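Local coordinates for protein carbohydrate kinase, FGGY (Novosphingobium aromaticivorans, PDB 3H6E) that probably transfers phosphate to a carbohydrate as a member of the FGGY kinase family, in the actin-like ATPase superfamily, at residues 99-104 against 133-138; 109-114 against 186-191; 45-50 against 89-94. One frame throughout, in Å; residues are numbered along the deposited sequence.

Contact 1. Residues 99-104 against 133-138; sequences SIPEAV and LWWLDQ
Trp135 sets its indole broadside to residues 99-104, crossing the side chains of Pro101 and Val104 at about right angles. With CG anti to the backbone N (chi1 -167°), the ring is carried outward from helix 129-139, and contacts begin at once: CB and CG both lie near CG1 of Val104. The same methyl comes closer to CD1, where Val104 CG1 and Trp135 CD1 are 3.7 Å apart. Over the six-membered ring, toward its CE2-CZ2 side, lies Pro101, its CD 3.5 Å from Trp135 CE2. This is a CH-pi contact, with Pro101 CD 3.7 Å from the ring centroid of Trp135 and 24° off the ring normal. Ile100 CG2 lies beside the proline, 4.2 Å from Trp135 CD2. At the far end, Trp135 CZ3 meets the backbone O of Ser99 at 3.7 Å. With Trp135 cut back to an alanine, Pro101 and Ile100 would probably lose the surface they rest on and a gap open beside Val104. Val104 is shared: CG1 also reaches the edge of the Trp134 indole in its plane, 3.5 Å from CD1 of Trp134, while CG2 lies against the amide end of Gln138. Pro101 is the N-cap residue of helix 102-109, so the contact packs the start of that helix near the surface on the flank of helix 129-139, part of the FGGY-family N-terminal domain. Tyr108 of helix 102-109 meets the Trp134 ring, and the buried Leu136 leans on Met144 of helix 141-145.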
ATOM      1  N   SER A  99     -19.453   4.409   5.457  1.00 33.38           N
ATOM      2  CA  SER A  99     -20.399   3.407   4.994  1.00 32.73           C
ATOM      3  C   SER A  99     -21.148   3.883   3.753  1.00 32.97           C
ATOM      4  O   SER A  99     -21.352   5.080   3.554  1.00 32.61           O
ATOM      5  CB  SER A  99     -21.394   3.080   6.105  1.00 32.08           C
ATOM      6  OG  SER A  99     -22.306   2.086   5.689  1.00 36.56           O
ATOM      7  N   ILE A 100     -21.552   2.937   2.916  1.00 31.90           N
ATOM      8  CA  ILE A 100     -22.388   3.246   1.766  1.00 32.81           C
ATOM      9  C   ILE A 100     -23.691   2.465   1.897  1.00 31.84           C
ATOM     10  O   ILE A 100     -23.673   1.280   2.226  1.00 32.71           O
ATOM     11  CB  ILE A 100     -21.682   2.913   0.430  1.00 31.17           C
ATOM     12  CG1 ILE A 100     -20.334   3.646   0.343  1.00 31.87           C
ATOM     13  CG2 ILE A 100     -22.569   3.274  -0.751  1.00 29.21           C
ATOM     14  CD1 ILE A 100     -19.748   3.735  -1.060  1.00 25.55           C
ATOM     15  N   PRO A 101     -24.827   3.135   1.665  1.00 32.28           N
ATOM     16  CA  PRO A 101     -26.145   2.504   1.798  1.00 31.86           C
ATOM     17  C   PRO A 101     -26.267   1.193   1.029  1.00 31.85           C
ATOM     18  O   PRO A 101     -25.817   1.080  -0.112  1.00 32.28           O
ATOM     19  CB  PRO A 101     -27.093   3.558   1.223  1.00 31.39           C
ATOM     20  CG  PRO A 101     -26.413   4.846   1.512  1.00 34.18           C
ATOM     21  CD  PRO A 101     -24.935   4.570   1.347  1.00 33.93           C
ATOM     22  N   GLU A 102     -26.888   0.217   1.678  1.00 33.95           N
ATOM     23  CA  GLU A 102     -27.068  -1.130   1.149  1.00 34.71           C
ATOM     24  C   GLU A 102     -27.589  -1.152  -0.286  1.00 33.88           C
ATOM     25  O   GLU A 102     -26.949  -1.706  -1.179  1.00 33.33           O
ATOM     26  CB  GLU A 102     -28.027  -1.896   2.062  1.00 36.74           C
ATOM     27  CG  GLU A 102     -27.851  -3.403   2.068  1.00 42.45           C
ATOM     28  CD  GLU A 102     -28.434  -4.039   3.321  1.00 50.33           C
ATOM     29  OE1 GLU A 102     -28.743  -3.291   4.277  1.00 47.74           O
ATOM     30  OE2 GLU A 102     -28.581  -5.283   3.351  1.00 48.51           O
ATOM     31  N   ALA A 103     -28.756  -0.555  -0.500  1.00 34.91           N
ATOM     32  CA  ALA A 103     -29.404  -0.591  -1.806  1.00 34.95           C
ATOM     33  C   ALA A 103     -28.541   0.062  -2.879  1.00 33.51           C
ATOM     34  O   ALA A 103     -28.519  -0.387  -4.025  1.00 32.77           O
ATOM     35  CB  ALA A 103     -30.782   0.075  -1.743  1.00 32.82           C
ATOM     36  N   VAL A 104     -27.836   1.128  -2.505  1.00 33.54           N
ATOM     37  CA  VAL A 104     -26.987   1.849  -3.446  1.00 32.69           C
ATOM     38  C   VAL A 104     -25.788   1.003  -3.851  1.00 30.54           C
ATOM     39  O   VAL A 104     -25.375   1.016  -5.006  1.00 31.95           O
ATOM     40  CB  VAL A 104     -26.506   3.203  -2.872  1.00 34.88           C
ATOM     41  CG1 VAL A 104     -25.426   3.819  -3.768  1.00 33.25           C
ATOM     42  CG2 VAL A 104     -27.676   4.158  -2.709  1.00 30.77           C
ATOM     43  N   LEU A 133     -18.100   7.174  -6.358  1.00 24.87           N
ATOM     44  CA  LEU A 133     -18.634   7.827  -7.548  1.00 26.39           C
ATOM     45  C   LEU A 133     -20.090   7.444  -7.774  1.00 28.20           C
ATOM     46  O   LEU A 133     -20.942   8.311  -7.970  1.00 28.47           O
ATOM     47  CB  LEU A 133     -17.798   7.464  -8.780  1.00 25.43           C
ATOM     48  CG  LEU A 133     -16.703   8.449  -9.195  1.00 25.95           C
ATOM     49  CD1 LEU A 133     -16.250   9.302  -8.025  1.00 24.13           C
ATOM     50  CD2 LEU A 133     -15.521   7.732  -9.848  1.00 25.10           C
ATOM     51  N   TRP A 134     -20.372   6.144  -7.742  1.00 26.78           N
ATOM     52  CA  TRP A 134     -21.731   5.647  -7.930  1.00 27.98           C
ATOM     53  C   TRP A 134     -22.700   6.372  -7.007  1.00 28.17           C
ATOM     54  O   TRP A 134     -23.707   6.922  -7.448  1.00 27.97           O
ATOM     55  CB  TRP A 134     -21.785   4.145  -7.652  1.00 28.02           C
ATOM     56  CG  TRP A 134     -23.121   3.526  -7.920  1.00 30.01           C
ATOM     57  CD1 TRP A 134     -24.116   3.291  -7.011  1.00 29.85           C
ATOM     58  CD2 TRP A 134     -23.610   3.056  -9.181  1.00 30.09           C
ATOM     59  NE1 TRP A 134     -25.189   2.707  -7.629  1.00 30.59           N
ATOM     60  CE2 TRP A 134     -24.908   2.553  -8.963  1.00 32.13           C
ATOM     61  CE3 TRP A 134     -23.080   3.014 -10.474  1.00 29.17           C
ATOM     62  CZ2 TRP A 134     -25.683   2.012  -9.991  1.00 31.23           C
ATOM     63  CZ3 TRP A 134     -23.848   2.474 -11.491  1.00 29.44           C
ATOM     64  CH2 TRP A 134     -25.135   1.979 -11.245  1.00 30.98           C
ATOM     65  N   TRP A 135     -22.379   6.362  -5.719  1.00 27.77           N
ATOM     66  CA  TRP A 135     -23.198   7.016  -4.709  1.00 28.49           C
ATOM     67  C   TRP A 135     -23.285   8.511  -4.975  1.00 29.86           C
ATOM     68  O   TRP A 135     -24.374   9.066  -5.088  1.00 30.75           O
ATOM     69  CB  TRP A 135     -22.621   6.754  -3.319  1.00 29.80           C
ATOM     70  CG  TRP A 135     -23.538   7.111  -2.202  1.00 32.11           C
ATOM     71  CD1 TRP A 135     -24.901   7.196  -2.251  1.00 31.95           C
ATOM     72  CD2 TRP A 135     -23.166   7.396  -0.849  1.00 34.43           C
ATOM     73  NE1 TRP A 135     -25.397   7.535  -1.017  1.00 32.55           N
ATOM     74  CE2 TRP A 135     -24.354   7.660  -0.137  1.00 33.38           C
ATOM     75  CE3 TRP A 135     -21.943   7.460  -0.173  1.00 33.09           C
ATOM     76  CZ2 TRP A 135     -24.355   7.985   1.218  1.00 32.36           C
ATOM     77  CZ3 TRP A 135     -21.947   7.783   1.172  1.00 34.57           C
ATOM     78  CH2 TRP A 135     -23.145   8.043   1.853  1.00 34.31           C
ATOM     79  N   LEU A 136     -22.129   9.155  -5.087  1.00 31.01           N
ATOM     80  CA  LEU A 136     -22.071  10.590  -5.354  1.00 31.75           C
ATOM     81  C   LEU A 136     -22.958  11.018  -6.526  1.00 31.07           C
ATOM     82  O   LEU A 136     -23.509  12.116  -6.522  1.00 33.37           O
ATOM     83  CB  LEU A 136     -20.625  11.033  -5.591  1.00 30.62           C
ATOM     84  CG  LEU A 136     -19.771  11.151  -4.328  1.00 30.74           C
ATOM     85  CD1 LEU A 136     -18.315  11.391  -4.679  1.00 28.58           C
ATOM     86  CD2 LEU A 136     -20.301  12.261  -3.432  1.00 32.74           C
ATOM     87  N   ASP A 137     -23.089  10.154  -7.527  1.00 29.87           N
ATOM     88  CA  ASP A 137     -23.933  10.453  -8.677  1.00 31.25           C
ATOM     89  C   ASP A 137     -25.389  10.620  -8.250  1.00 34.54           C
ATOM     90  O   ASP A 137     -26.171  11.277  -8.937  1.00 36.33           O
ATOM     91  CB  ASP A 137     -23.809   9.367  -9.751  1.00 30.60           C
ATOM     92  CG  ASP A 137     -22.693   9.652 -10.754  1.00 32.03           C
ATOM     93  OD1 ASP A 137     -22.190  10.796 -10.786  1.00 31.71           O
ATOM     94  OD2 ASP A 137     -22.324   8.734 -11.520  1.00 31.30           O
ATOM     95  N   GLN A 138     -25.743  10.030  -7.109  1.00 33.22           N
ATOM     96  CA  GLN A 138     -27.092  10.150  -6.558  1.00 32.18           C
ATOM     97  C   GLN A 138     -27.252  11.393  -5.688  1.00 34.47           C
ATOM     98  O   GLN A 138     -28.234  12.124  -5.816  1.00 33.69           O
ATOM     99  CB  GLN A 138     -27.453   8.916  -5.730  1.00 33.45           C
ATOM    100  CG  GLN A 138     -27.763   7.674  -6.540  1.00 35.19           C
ATOM    101  CD  GLN A 138     -28.680   6.721  -5.793  1.00 40.22           C
ATOM    102  OE1 GLN A 138     -29.151   5.728  -6.350  1.00 43.12           O
ATOM    103  NE2 GLN A 138     -28.948   7.025  -4.524  1.00 37.66           N
TER

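Contact 2. Residues 109-114 against 186-191; sequences RSQRDP and SPMAKR
Asp113 supplies the hydrogen bond that joins residues 109-114 to 186-191: Met188 N donates to Asp113 OD2 at 2.7 Å with an N-H...O angle of 157°, arriving on the syn side and 18° out of the carboxylate plane. Pro187, which has no N-H, instead sets its CD 3.1 Å from Asp113 OD2. Both residues belong to the first turn of helix 187-191, so the carboxylate meets a helix N terminus whose dipole would probably favour its negative charge. That turn has its own N-cap, Ser186, whose OG takes a weak bond from Ala189 N at 3.3 Å and itself hydrogen-bonds to the backbone O of Asp176. Both segments lie in the FGGY N-terminal domain. Charge may add a weak attraction, as Asp113 OD1 and Arg191 NH1 stay 4.3 Å apart, beyond salt-bridge range. Arg112 points its CB away from the helix, and its guanidinium forms a salt bridge with Asp176. The bent Gln111 chain crosses that of Met188 at about a right angle, and its amide group comes to the edge of the Arg191 guanidinium, the planes 86° apart. Among the nonpolar contacts, Met188 SE, a selenomethionine atom, comes to 3.9 Å from Arg112 CA.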
ATOM      1  N   ARG A 109     -22.732  -2.944  -7.241  1.00 28.31           N
ATOM      2  CA  ARG A 109     -22.067  -4.244  -7.290  1.00 30.27           C
ATOM      3  C   ARG A 109     -22.446  -5.074  -8.515  1.00 30.73           C
ATOM      4  O   ARG A 109     -21.626  -5.835  -9.029  1.00 30.11           O
ATOM      5  CB  ARG A 109     -22.367  -5.046  -6.022  1.00 27.77           C
ATOM      6  CG  ARG A 109     -21.533  -4.650  -4.833  1.00 28.35           C
ATOM      7  CD  ARG A 109     -20.095  -5.071  -5.009  1.00 27.26           C
ATOM      8  NE  ARG A 109     -19.238  -4.501  -3.976  1.00 28.52           N
ATOM      9  CZ  ARG A 109     -19.148  -4.971  -2.737  1.00 26.94           C
ATOM     10  NH1 ARG A 109     -19.875  -6.018  -2.376  1.00 23.74           N
ATOM     11  NH2 ARG A 109     -18.338  -4.389  -1.861  1.00 24.75           N
ATOM     12  N   SER A 110     -23.686  -4.934  -8.977  1.00 30.32           N
ATOM     13  CA  SER A 110     -24.202  -5.800 -10.039  1.00 32.82           C
ATOM     14  C   SER A 110     -23.900  -5.266 -11.434  1.00 30.77           C
ATOM     15  O   SER A 110     -24.302  -5.859 -12.433  1.00 31.94           O
ATOM     16  CB  SER A 110     -25.711  -6.044  -9.872  1.00 33.67           C
ATOM     17  OG  SER A 110     -26.436  -4.824  -9.846  1.00 35.06           O
ATOM     18  N   GLN A 111     -23.176  -4.157 -11.498  1.00 30.35           N
ATOM     19  CA  GLN A 111     -22.886  -3.510 -12.772  1.00 30.02           C
ATOM     20  C   GLN A 111     -21.374  -3.319 -12.994  1.00 28.54           C
ATOM     21  O   GLN A 111     -20.944  -2.749 -13.997  1.00 27.94           O
ATOM     22  CB  GLN A 111     -23.682  -2.197 -12.873  1.00 29.30           C
ATOM     23  CG  GLN A 111     -23.078  -1.112 -13.725  1.00 28.68           C
ATOM     24  CD  GLN A 111     -22.063  -0.293 -12.963  1.00 31.21           C
ATOM     25  OE1 GLN A 111     -21.657  -0.658 -11.857  1.00 30.43           O
ATOM     26  NE2 GLN A 111     -21.649   0.821 -13.545  1.00 32.12           N
ATOM     27  N   ARG A 112     -20.575  -3.837 -12.064  1.00 27.68           N
ATOM     28  CA  ARG A 112     -19.116  -3.779 -12.164  1.00 25.91           C
ATOM     29  C   ARG A 112     -18.554  -4.671 -13.280  1.00 26.14           C
ATOM     30  O   ARG A 112     -19.199  -5.632 -13.713  1.00 25.01           O
ATOM     31  CB  ARG A 112     -18.481  -4.167 -10.826  1.00 26.81           C
ATOM     32  CG  ARG A 112     -18.662  -3.134  -9.719  1.00 26.45           C
ATOM     33  CD  ARG A 112     -18.282  -3.705  -8.355  1.00 25.23           C
ATOM     34  NE  ARG A 112     -16.840  -3.698  -8.104  1.00 25.37           N
ATOM     35  CZ  ARG A 112     -16.041  -4.759  -8.208  1.00 25.91           C
ATOM     36  NH1 ARG A 112     -16.528  -5.939  -8.566  1.00 25.85           N
ATOM     37  NH2 ARG A 112     -14.745  -4.642  -7.947  1.00 23.56           N
ATOM     38  N   ASP A 113     -17.351  -4.342 -13.744  1.00 24.17           N
ATOM     39  CA  ASP A 113     -16.656  -5.155 -14.739  1.00 23.87           C
ATOM     40  C   ASP A 113     -16.130  -6.430 -14.090  1.00 24.01           C
ATOM     41  O   ASP A 113     -16.064  -6.517 -12.871  1.00 24.35           O
ATOM     42  CB  ASP A 113     -15.495  -4.372 -15.355  1.00 24.41           C
ATOM     43  CG  ASP A 113     -15.953  -3.347 -16.360  1.00 24.84           C
ATOM     44  OD1 ASP A 113     -17.057  -3.507 -16.910  1.00 28.31           O
ATOM     45  OD2 ASP A 113     -15.204  -2.383 -16.608  1.00 26.45           O
ATOM     46  N   PRO A 114     -15.754  -7.428 -14.906  1.00 24.25           N
ATOM     47  CA  PRO A 114     -15.235  -8.678 -14.342  1.00 23.92           C
ATOM     48  C   PRO A 114     -13.858  -8.453 -13.718  1.00 23.97           C
ATOM     49  O   PRO A 114     -13.108  -7.598 -14.190  1.00 23.47           O
ATOM     50  CB  PRO A 114     -15.107  -9.597 -15.568  1.00 23.57           C
ATOM     51  CG  PRO A 114     -15.874  -8.927 -16.665  1.00 22.19           C
ATOM     52  CD  PRO A 114     -15.790  -7.463 -16.377  1.00 23.99           C
ATOM     53  N   SER A 186     -11.298   1.325 -17.309  1.00 20.37           N
ATOM     54  CA  SER A 186     -12.106   0.127 -17.483  1.00 22.51           C
ATOM     55  C   SER A 186     -13.318   0.385 -18.380  1.00 25.60           C
ATOM     56  O   SER A 186     -13.775   1.525 -18.514  1.00 25.11           O
ATOM     57  CB  SER A 186     -12.567  -0.407 -16.128  1.00 23.59           C
ATOM     58  OG  SER A 186     -13.333   0.560 -15.437  1.00 23.87           O
ATOM     59  N   PRO A 187     -13.837  -0.680 -19.008  1.00 25.62           N
ATOM     60  CA  PRO A 187     -15.066  -0.574 -19.794  1.00 24.80           C
ATOM     61  C   PRO A 187     -16.138   0.173 -19.013  1.00 26.11           C
ATOM     62  O   PRO A 187     -16.809   1.044 -19.567  1.00 28.50           O
ATOM     63  CB  PRO A 187     -15.480  -2.032 -19.978  1.00 24.54           C
ATOM     64  CG  PRO A 187     -14.200  -2.784 -19.964  1.00 25.60           C
ATOM     65  CD  PRO A 187     -13.269  -2.040 -19.044  1.00 25.59           C
HETATM   66  N   MSE A 188     -16.285  -0.162 -17.736  1.00 25.16           N
HETATM   67  CA  MSE A 188     -17.315   0.438 -16.896  1.00 27.37           C
HETATM   68  C   MSE A 188     -17.158   1.948 -16.751  1.00 27.38           C
HETATM   69  O   MSE A 188     -18.105   2.700 -16.970  1.00 27.24           O
HETATM   70  CB  MSE A 188     -17.328  -0.199 -15.507  1.00 26.22           C
HETATM   71  CG  MSE A 188     -18.369   0.417 -14.586  1.00 28.49           C
HETATM   72 SE   MSE A 188     -18.130   0.003 -12.695  1.00 38.58          SE
HETATM   73  CE  MSE A 188     -16.400   0.862 -12.403  1.00 26.82           C
ATOM     74  N   ALA A 189     -15.963   2.383 -16.367  1.00 26.89           N
ATOM     75  CA  ALA A 189     -15.706   3.801 -16.136  1.00 26.67           C
ATOM     76  C   ALA A 189     -15.926   4.624 -17.403  1.00 25.79           C
ATOM     77  O   ALA A 189     -16.333   5.783 -17.339  1.00 25.48           O
ATOM     78  CB  ALA A 189     -14.299   4.006 -15.602  1.00 23.73           C
ATOM     79  N   LYS A 190     -15.645   4.020 -18.552  1.00 25.69           N
ATOM     80  CA  LYS A 190     -15.878   4.675 -19.834  1.00 26.83           C
ATOM     81  C   LYS A 190     -17.377   4.741 -20.113  1.00 27.53           C
ATOM     82  O   LYS A 190     -17.924   5.804 -20.404  1.00 25.41           O
ATOM     83  CB  LYS A 190     -15.157   3.928 -20.959  1.00 22.65           C
ATOM     84  CG  LYS A 190     -13.656   4.142 -20.962  1.00 24.71           C
ATOM     85  CD  LYS A 190     -12.946   3.253 -21.971  1.00 22.46           C
ATOM     86  CE  LYS A 190     -11.480   3.662 -22.095  1.00 23.43           C
ATOM     87  NZ  LYS A 190     -10.679   2.729 -22.939  1.00 24.53           N
ATOM     88  N   ARG A 191     -18.026   3.587 -19.994  1.00 25.43           N
ATOM     89  CA  ARG A 191     -19.457   3.434 -20.223  1.00 27.87           C
ATOM     90  C   ARG A 191     -20.292   4.483 -19.479  1.00 28.92           C
ATOM     91  O   ARG A 191     -21.185   5.111 -20.059  1.00 25.04           O
ATOM     92  CB  ARG A 191     -19.876   2.039 -19.763  1.00 29.38           C
ATOM     93  CG  ARG A 191     -20.819   1.318 -20.688  1.00 29.89           C
ATOM     94  CD  ARG A 191     -21.289   0.026 -20.043  1.00 32.31           C
ATOM     95  NE  ARG A 191     -21.980   0.276 -18.780  1.00 33.62           N
ATOM     96  CZ  ARG A 191     -21.576  -0.177 -17.600  1.00 32.31           C
ATOM     97  NH1 ARG A 191     -20.481  -0.920 -17.509  1.00 33.27           N
ATOM     98  NH2 ARG A 191     -22.270   0.105 -16.510  1.00 33.36           N
TER

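Contact 3. Residues 45-50 against 89-94; sequences IRRLDA and LAFPPL
Arg46 and Leu94 touch through their backbones, Arg46 O lying 3.7 Å from Leu94 C, and the Arg46 backbone also bonds to Asp95 just beyond. Arg47 then faces Leu94 in a single beta bridge, a non-hydrogen-bonded pair of antiparallel chains with CA atoms 4.3 Å apart. Its side chain folds back along the partner segment, bent at chi2 (-75°) and again at chi3, which brings NE to the carbonyl of Pro92. Arg47 NE donates to Pro92 O at 2.8 Å with an N-H...O angle of 151°, from above the carbonyl plane; NH2 adds a weak bond to the same oxygen, so two N-H groups hold one acceptor and restrain the guanidinium. That NH2 continues to Phe91, 3.5 Å from its CD2, with the guanidinium and ring planes 82° apart. Leu94 CD1 lies over one face of the guanidinium, offset toward its rim. At Leu48 the backbone resumes the pairing: Leu48 N donates to Pro93 O at 2.8 Å. Leu48 CD2 packs beside Pro93 CB, and Leu48 O lies 3.3 Å from Pro92 CB. Asp49 centres an inverse gamma turn, closed by a weak bond from Ala50 N to Leu48 O, and its OD1 caps Asp52 N. This turns the chain into helix 50-63, whose Ala50 points CB at Leu89 and Pro93, 3.8 Å from Leu89 CD2 and 4.0 Å from Pro93 CD. The single bridge sets the loop between strand 88-89 and helix 102-109 beside the short, weakly bonded strand 46-47, which also pairs with strand 40-41. Leu40 covers Arg47 and Pro92, Trp152 of helix 152-159 packs on Leu48 and Pro93, and helix 129-139 takes Leu94 and Phe91 against Leu136.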
ATOM      1  N   ILE A  45     -21.843  11.919   7.197  1.00 54.19           N
ATOM      2  CA  ILE A  45     -20.927  11.447   6.169  1.00 49.98           C
ATOM      3  C   ILE A  45     -19.489  11.837   6.501  1.00 48.61           C
ATOM      4  O   ILE A  45     -19.149  13.021   6.533  1.00 48.43           O
ATOM      5  CB  ILE A  45     -21.293  12.041   4.798  1.00 48.13           C
ATOM      6  CG1 ILE A  45     -22.703  11.614   4.391  1.00 49.44           C
ATOM      7  CG2 ILE A  45     -20.283  11.627   3.744  1.00 45.29           C
ATOM      8  CD1 ILE A  45     -23.036  11.920   2.944  1.00 46.51           C
ATOM      9  N   ARG A  46     -18.646  10.839   6.749  1.00 45.61           N
ATOM     10  CA  ARG A  46     -17.244  11.084   7.075  1.00 43.55           C
ATOM     11  C   ARG A  46     -16.449  11.512   5.844  1.00 42.59           C
ATOM     12  O   ARG A  46     -16.582  10.927   4.770  1.00 38.76           O
ATOM     13  CB  ARG A  46     -16.619   9.851   7.731  1.00 42.72           C
ATOM     14  CG  ARG A  46     -16.805   9.808   9.241  1.00 46.82           C
ATOM     15  CD  ARG A  46     -17.240   8.431   9.721  1.00 45.54           C
ATOM     16  NE  ARG A  46     -16.182   7.431   9.617  1.00 44.05           N
ATOM     17  CZ  ARG A  46     -16.391   6.119   9.695  1.00 42.85           C
ATOM     18  NH1 ARG A  46     -17.620   5.649   9.872  1.00 41.55           N
ATOM     19  NH2 ARG A  46     -15.374   5.275   9.594  1.00 39.98           N
ATOM     20  N   ARG A  47     -15.624  12.541   6.014  1.00 43.19           N
ATOM     21  CA  ARG A  47     -14.893  13.132   4.901  1.00 42.19           C
ATOM     22  C   ARG A  47     -13.415  13.291   5.218  1.00 41.45           C
ATOM     23  O   ARG A  47     -13.032  13.448   6.377  1.00 42.35           O
ATOM     24  CB  ARG A  47     -15.479  14.505   4.558  1.00 42.22           C
ATOM     25  CG  ARG A  47     -16.999  14.550   4.545  1.00 43.45           C
ATOM     26  CD  ARG A  47     -17.559  13.889   3.306  1.00 40.99           C
ATOM     27  NE  ARG A  47     -17.745  14.842   2.217  1.00 42.93           N
ATOM     28  CZ  ARG A  47     -18.928  15.161   1.701  1.00 44.83           C
ATOM     29  NH1 ARG A  47     -20.031  14.591   2.166  1.00 46.33           N
ATOM     30  NH2 ARG A  47     -19.013  16.037   0.711  1.00 40.74           N
ATOM     31  N   LEU A  48     -12.586  13.240   4.179  1.00 39.50           N
ATOM     32  CA  LEU A  48     -11.206  13.688   4.288  1.00 40.45           C
ATOM     33  C   LEU A  48     -11.241  15.197   4.485  1.00 43.41           C
ATOM     34  O   LEU A  48     -11.954  15.904   3.771  1.00 41.93           O
ATOM     35  CB  LEU A  48     -10.424  13.339   3.022  1.00 40.26           C
ATOM     36  CG  LEU A  48      -9.701  11.991   2.973  1.00 37.91           C
ATOM     37  CD1 LEU A  48     -10.380  10.957   3.857  1.00 38.21           C
ATOM     38  CD2 LEU A  48      -9.596  11.502   1.534  1.00 32.00           C
ATOM     39  N   ASP A  49     -10.491  15.694   5.460  1.00 43.82           N
ATOM     40  CA  ASP A  49     -10.530  17.115   5.776  1.00 44.36           C
ATOM     41  C   ASP A  49      -9.594  17.906   4.872  1.00 44.89           C
ATOM     42  O   ASP A  49      -8.510  18.308   5.289  1.00 47.05           O
ATOM     43  CB  ASP A  49     -10.177  17.355   7.243  1.00 48.28           C
ATOM     44  CG  ASP A  49     -10.613  18.722   7.730  1.00 51.01           C
ATOM     45  OD1 ASP A  49     -10.932  19.584   6.880  1.00 49.46           O
ATOM     46  OD2 ASP A  49     -10.640  18.932   8.962  1.00 51.78           O
ATOM     47  N   ALA A  50     -10.029  18.130   3.637  1.00 44.48           N
ATOM     48  CA  ALA A  50      -9.218  18.824   2.641  1.00 44.68           C
ATOM     49  C   ALA A  50      -8.954  20.291   2.984  1.00 46.26           C
ATOM     50  O   ALA A  50      -7.801  20.719   3.019  1.00 46.71           O
ATOM     51  CB  ALA A  50      -9.853  18.702   1.253  1.00 41.84           C
ATOM     52  N   LEU A  89     -12.501  23.123  -5.420  1.00 35.15           N
ATOM     53  CA  LEU A  89     -12.942  21.912  -4.741  1.00 35.51           C
ATOM     54  C   LEU A  89     -14.451  21.934  -4.493  1.00 35.87           C
ATOM     55  O   LEU A  89     -14.960  22.779  -3.757  1.00 35.93           O
ATOM     56  CB  LEU A  89     -12.197  21.712  -3.425  1.00 34.40           C
ATOM     57  CG  LEU A  89     -12.614  20.426  -2.707  1.00 36.96           C
ATOM     58  CD1 LEU A  89     -12.164  19.205  -3.511  1.00 34.67           C
ATOM     59  CD2 LEU A  89     -12.076  20.378  -1.282  1.00 36.18           C
ATOM     60  N   ALA A  90     -15.159  20.999  -5.114  1.00 33.77           N
ATOM     61  CA  ALA A  90     -16.607  20.932  -4.994  1.00 33.55           C
ATOM     62  C   ALA A  90     -17.042  20.644  -3.558  1.00 35.20           C
ATOM     63  O   ALA A  90     -18.081  21.127  -3.107  1.00 36.95           O
ATOM     64  CB  ALA A  90     -17.163  19.886  -5.942  1.00 32.56           C
ATOM     65  N   PHE A  91     -16.237  19.859  -2.848  1.00 34.94           N
ATOM     66  CA  PHE A  91     -16.527  19.476  -1.470  1.00 35.46           C
ATOM     67  C   PHE A  91     -15.415  18.568  -0.948  1.00 36.74           C
ATOM     68  O   PHE A  91     -14.654  18.002  -1.733  1.00 36.43           O
ATOM     69  CB  PHE A  91     -17.874  18.752  -1.383  1.00 34.87           C
ATOM     70  CG  PHE A  91     -18.015  17.611  -2.356  1.00 36.08           C
ATOM     71  CD1 PHE A  91     -18.945  17.667  -3.382  1.00 35.91           C
ATOM     72  CD2 PHE A  91     -17.212  16.485  -2.247  1.00 35.84           C
ATOM     73  CE1 PHE A  91     -19.073  16.621  -4.279  1.00 35.03           C
ATOM     74  CE2 PHE A  91     -17.333  15.437  -3.139  1.00 33.70           C
ATOM     75  CZ  PHE A  91     -18.264  15.506  -4.156  1.00 34.56           C
ATOM     76  N   PRO A  92     -15.312  18.424   0.380  1.00 38.15           N
ATOM     77  CA  PRO A  92     -14.327  17.471   0.901  1.00 39.84           C
ATOM     78  C   PRO A  92     -14.631  16.055   0.410  1.00 38.14           C
ATOM     79  O   PRO A  92     -15.793  15.641   0.432  1.00 37.09           O
ATOM     80  CB  PRO A  92     -14.521  17.561   2.419  1.00 39.31           C
ATOM     81  CG  PRO A  92     -15.142  18.902   2.644  1.00 39.28           C
ATOM     82  CD  PRO A  92     -16.026  19.130   1.458  1.00 36.30           C
ATOM     83  N   PRO A  93     -13.600  15.329  -0.045  1.00 36.68           N
ATOM     84  CA  PRO A  93     -13.767  13.949  -0.508  1.00 34.35           C
ATOM     85  C   PRO A  93     -14.273  13.050   0.608  1.00 35.18           C
ATOM     86  O   PRO A  93     -14.067  13.342   1.786  1.00 36.70           O
ATOM     87  CB  PRO A  93     -12.349  13.538  -0.909  1.00 34.28           C
ATOM     88  CG  PRO A  93     -11.649  14.820  -1.196  1.00 36.94           C
ATOM     89  CD  PRO A  93     -12.215  15.801  -0.212  1.00 38.06           C
ATOM     90  N   LEU A  94     -14.938  11.967   0.231  1.00 35.31           N
ATOM     91  CA  LEU A  94     -15.460  11.016   1.197  1.00 35.86           C
ATOM     92  C   LEU A  94     -14.325  10.255   1.865  1.00 33.67           C
ATOM     93  O   LEU A  94     -13.311   9.958   1.234  1.00 32.43           O
ATOM     94  CB  LEU A  94     -16.401  10.023   0.508  1.00 32.86           C
ATOM     95  CG  LEU A  94     -17.779  10.502   0.050  1.00 36.25           C
ATOM     96  CD1 LEU A  94     -17.690  11.822  -0.698  1.00 37.64           C
ATOM     97  CD2 LEU A  94     -18.452   9.438  -0.812  1.00 32.46           C
TER

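Contact 1 lies at the surface, though it rests on the buried Trp135, whereas contacts 2 and 3 are partly buried. Helix 129-139 connects two of them: its tryptophans face the start of helix 102-109 in contact 1, while Leu136 and Trp135 also reach Leu94, Phe91 and Ile45 of contact 3. Helix 102-109 leads on into the loop of contact 2, where Gln111 packs against Trp134. Contacts 2 and 3 do not touch, their nearest atoms about 14 Å apart. The chemistry differs as well: aromatic and aliphatic packing in contact 1, a carboxylate at a helix N terminus in contact 2, and backbone carbonyls of prolines bonded by an arginine and a main-chain N-H in contact 3.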